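Local coordinates for N-terminal acetyltransferase-like protein (Chaetomium thermophilum, PDB 5NNP), which probably serves as the tetratricopeptide-repeat auxiliary subunit of an N-terminal acetyltransferase, the helical scaffold on which the catalytic partner assembles, at residues Tyr396-Ile401 against Met412-Ile417. Sequence-based numbering, arbitrary orientation.
With PO4 (phosphate ion), chain U.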
ATOM      1  N   TYR A 396     -23.342  25.751 -17.182  1.00 51.14           N
ATOM      2  CA  TYR A 396     -24.090  24.615 -16.657  1.00 51.25           C
ATOM      3  C   TYR A 396     -24.021  24.521 -15.134  1.00 51.23           C
ATOM      4  O   TYR A 396     -25.023  24.207 -14.486  1.00 55.67           O
ATOM      5  CB  TYR A 396     -23.594  23.304 -17.263  1.00 53.69           C
ATOM      6  CG  TYR A 396     -24.081  23.037 -18.667  1.00 54.79           C
ATOM      7  CD1 TYR A 396     -25.428  22.845 -18.935  1.00 59.89           C
ATOM      8  CD2 TYR A 396     -23.192  22.952 -19.720  1.00 53.59           C
ATOM      9  CE1 TYR A 396     -25.871  22.589 -20.228  1.00 56.02           C
ATOM     10  CE2 TYR A 396     -23.621  22.704 -21.001  1.00 56.28           C
ATOM     11  CZ  TYR A 396     -24.957  22.521 -21.253  1.00 52.47           C
ATOM     12  OH  TYR A 396     -25.372  22.261 -22.536  1.00 47.51           O
ATOM     13  N   VAL A 397     -22.853  24.786 -14.557  1.00 40.40           N
ATOM     14  CA  VAL A 397     -22.740  24.697 -13.109  1.00 39.82           C
ATOM     15  C   VAL A 397     -23.525  25.827 -12.447  1.00 38.55           C
ATOM     16  O   VAL A 397     -24.126  25.628 -11.394  1.00 45.59           O
ATOM     17  CB  VAL A 397     -21.274  24.726 -12.627  1.00 45.42           C
ATOM     18  CG1 VAL A 397     -21.193  24.755 -11.115  1.00 50.45           C
ATOM     19  CG2 VAL A 397     -20.533  23.515 -13.148  1.00 44.86           C
ATOM     20  N   GLU A 398     -23.524  27.001 -13.062  1.00 33.50           N
ATOM     21  CA  GLU A 398     -24.277  28.131 -12.526  1.00 48.83           C
ATOM     22  C   GLU A 398     -25.790  27.881 -12.545  1.00 49.16           C
ATOM     23  O   GLU A 398     -26.503  28.291 -11.621  1.00 52.77           O
ATOM     24  CB  GLU A 398     -23.961  29.423 -13.299  1.00 47.64           C
ATOM     25  CG  GLU A 398     -22.662  30.108 -12.890  1.00 50.44           C
ATOM     26  CD  GLU A 398     -22.626  30.509 -11.413  1.00 62.97           C
ATOM     27  OE1 GLU A 398     -21.540  30.883 -10.935  1.00 69.61           O
ATOM     28  OE2 GLU A 398     -23.675  30.462 -10.726  1.00 63.76           O
ATOM     29  N   LYS A 399     -26.274  27.221 -13.592  1.00 37.62           N
ATOM     30  CA  LYS A 399     -27.686  26.888 -13.676  1.00 45.21           C
ATOM     31  C   LYS A 399     -28.040  25.870 -12.609  1.00 44.13           C
ATOM     32  O   LYS A 399     -29.117  25.922 -12.024  1.00 48.17           O
ATOM     33  CB  LYS A 399     -28.047  26.351 -15.061  1.00 51.55           C
ATOM     34  CG  LYS A 399     -28.116  27.417 -16.144  1.00 52.86           C
ATOM     35  CD  LYS A 399     -28.979  26.969 -17.295  1.00 62.47           C
ATOM     36  CE  LYS A 399     -28.903  27.922 -18.480  1.00 75.02           C
ATOM     37  NZ  LYS A 399     -27.716  27.636 -19.330  1.00 83.08           N
ATOM     38  N   ALA A 400     -27.114  24.951 -12.358  1.00 41.73           N
ATOM     39  CA  ALA A 400     -27.261  23.958 -11.307  1.00 34.96           C
ATOM     40  C   ALA A 400     -27.308  24.617  -9.923  1.00 44.00           C
ATOM     41  O   ALA A 400     -28.177  24.309  -9.101  1.00 47.64           O
ATOM     42  CB  ALA A 400     -26.129  22.955 -11.390  1.00 29.35           C
ATOM     43  N   ILE A 401     -26.377  25.533  -9.676  1.00 41.02           N
ATOM     44  CA  ILE A 401     -26.322  26.266  -8.417  1.00 39.85           C
ATOM     45  C   ILE A 401     -27.518  27.224  -8.223  1.00 49.23           C
ATOM     46  O   ILE A 401     -27.953  27.465  -7.091  1.00 49.40           O
ATOM     47  CB  ILE A 401     -25.006  27.046  -8.319  1.00 43.56           C
ATOM     48  CG1 ILE A 401     -23.835  26.053  -8.273  1.00 40.42           C
ATOM     49  CG2 ILE A 401     -25.012  27.962  -7.109  1.00 31.85           C
ATOM     50  CD1 ILE A 401     -22.462  26.682  -8.258  1.00 41.19           C
ATOM     51  N   MET A 412     -18.086  22.701  -5.713  1.00 38.47           N
ATOM     52  CA  MET A 412     -16.794  22.035  -5.822  1.00 33.71           C
ATOM     53  C   MET A 412     -16.346  21.991  -7.272  1.00 42.26           C
ATOM     54  O   MET A 412     -15.205  22.314  -7.594  1.00 47.52           O
ATOM     55  CB  MET A 412     -16.869  20.623  -5.257  1.00 26.33           C
ATOM     56  CG  MET A 412     -15.590  19.872  -5.402  1.00 30.26           C
ATOM     57  SD  MET A 412     -15.591  18.239  -4.617  1.00 59.46           S
ATOM     58  CE  MET A 412     -17.087  17.505  -5.272  1.00 33.80           C
ATOM     59  N   THR A 413     -17.264  21.591  -8.146  1.00 41.24           N
ATOM     60  CA  THR A 413     -16.999  21.542  -9.576  1.00 40.23           C
ATOM     61  C   THR A 413     -16.715  22.938 -10.128  1.00 51.05           C
ATOM     62  O   THR A 413     -15.842  23.116 -10.986  1.00 55.49           O
ATOM     63  CB  THR A 413     -18.180  20.912 -10.337  1.00 35.58           C
ATOM     64  OG1 THR A 413     -18.155  19.493 -10.154  1.00 45.96           O
ATOM     65  CG2 THR A 413     -18.083  21.205 -11.827  1.00 29.59           C
ATOM     66  N   LYS A 414     -17.454  23.925  -9.630  1.00 44.25           N
ATOM     67  CA  LYS A 414     -17.271  25.299 -10.061  1.00 45.66           C
ATOM     68  C   LYS A 414     -15.843  25.774  -9.834  1.00 47.27           C
ATOM     69  O   LYS A 414     -15.199  26.313 -10.742  1.00 45.01           O
ATOM     70  CB  LYS A 414     -18.234  26.214  -9.325  1.00 49.72           C
ATOM     71  CG  LYS A 414     -18.217  27.625  -9.848  1.00 47.28           C
ATOM     72  CD  LYS A 414     -19.342  28.410  -9.274  1.00 41.24           C
ATOM     73  CE  LYS A 414     -18.846  29.734  -8.786  1.00 45.21           C
ATOM     74  NZ  LYS A 414     -20.001  30.642  -8.611  1.00 52.19           N
ATOM     75  N   ALA A 415     -15.367  25.580  -8.607  1.00 42.53           N
ATOM     76  CA  ALA A 415     -13.979  25.862  -8.253  1.00 43.03           C
ATOM     77  C   ALA A 415     -12.987  25.188  -9.203  1.00 43.83           C
ATOM     78  O   ALA A 415     -11.949  25.762  -9.533  1.00 56.41           O
ATOM     79  CB  ALA A 415     -13.701  25.420  -6.797  1.00 40.23           C
ATOM     80  N   ARG A 416     -13.299  23.970  -9.626  1.00 35.64           N
ATOM     81  CA  ARG A 416     -12.383  23.197 -10.459  1.00 46.18           C
ATOM     82  C   ARG A 416     -12.295  23.799 -11.856  1.00 48.18           C
ATOM     83  O   ARG A 416     -11.258  23.723 -12.517  1.00 49.03           O
ATOM     84  CB  ARG A 416     -12.826  21.732 -10.532  1.00 50.15           C
ATOM     85  CG  ARG A 416     -11.887  20.834 -11.315  1.00 53.25           C
ATOM     86  CD  ARG A 416     -12.343  19.380 -11.279  1.00 59.79           C
ATOM     87  NE  ARG A 416     -12.123  18.757  -9.974  1.00 62.86           N
ATOM     88  CZ  ARG A 416     -13.066  18.575  -9.051  1.00 70.19           C
ATOM     89  NH1 ARG A 416     -14.316  18.965  -9.281  1.00 76.60           N
ATOM     90  NH2 ARG A 416     -12.760  17.993  -7.895  1.00 74.97           N
ATOM     91  N   ILE A 417     -13.386  24.419 -12.294  1.00 42.10           N
ATOM     92  CA  ILE A 417     -13.418  25.099 -13.580  1.00 42.99           C
ATOM     93  C   ILE A 417     -12.519  26.332 -13.522  1.00 47.89           C
ATOM     94  O   ILE A 417     -11.717  26.599 -14.442  1.00 48.98           O
ATOM     95  CB  ILE A 417     -14.863  25.478 -13.962  1.00 43.45           C
ATOM     96  CG1 ILE A 417     -15.718  24.208 -14.023  1.00 46.94           C
ATOM     97  CG2 ILE A 417     -14.916  26.210 -15.289  1.00 46.99           C
ATOM     98  CD1 ILE A 417     -17.160  24.437 -14.401  1.00 48.04           C
TER
HETATM   99  P   PO4 U 813      -8.874  18.153  -8.133  1.00 91.65           P
HETATM  100  O1  PO4 U 813      -9.307  19.597  -8.174  1.00 91.90           O
HETATM  101  O2  PO4 U 813      -8.031  17.876  -9.359  1.00 96.43           O
HETATM  102  O3  PO4 U 813      -8.047  17.880  -6.894  1.00 90.57           O
HETATM  103  O4  PO4 U 813     -10.102  17.274  -8.113  1.00 92.08           O
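V397 and K414 bring the backbones of Y396-I401 and M412-I417 nearest, their CA atoms 6.3 Å apart, in two helices that run nearly antiparallel at 155° with axes 10.0 Å apart. This pairing of successive helices is consistent with the helical-hairpin packing of tetratricopeptide-repeat proteins. V397 and the aliphatic part of K414 form most of the contact; I401, T413 and I417 add to it, and E398 lies at its edge.

V397 divides its two methyls between partners. With CG1 anti to the backbone N (chi1 175°), CG2 lies beside that nitrogen and faces one turn of the second helix, meeting T413 CG2 at 3.6 Å and I417 CD1 at 3.7 Å. The other methyl, CG1, rests on K414 CB at 3.8 Å. V397 and I417 lie alongside each other, running in opposite senses, whereas I401 lies across the lysine chain, nearly perpendicular to it, its CD1 tip against K414 CD at 3.7 Å. K414 thus serves first as an apolar chain and then as a charge: a bend about its CG-CD bond turns CE and NZ toward E398, whose own chain bends at chi2. The resulting salt bridge, K414 NZ to E398 OE1 at 2.8 Å, borders the apolar patch, although the placement of NZ is less certain.

R416 points its guanidinium the other way, and NE and NH2 both donate to O4 of a phosphate ion, probably from the crystallisation liquor, the NH2 bond being the shorter at 2.8 Å. K450 also binds this phosphate.

Around the pair, helix 369-381 packs on Y396 and V397 and supplies Y376, whose hydroxyl is hydrogen-bonded to T413 OG1. Across the second helix, M412 and A415 meet helix 424-436, while M412 and R416 reach helix 442-454.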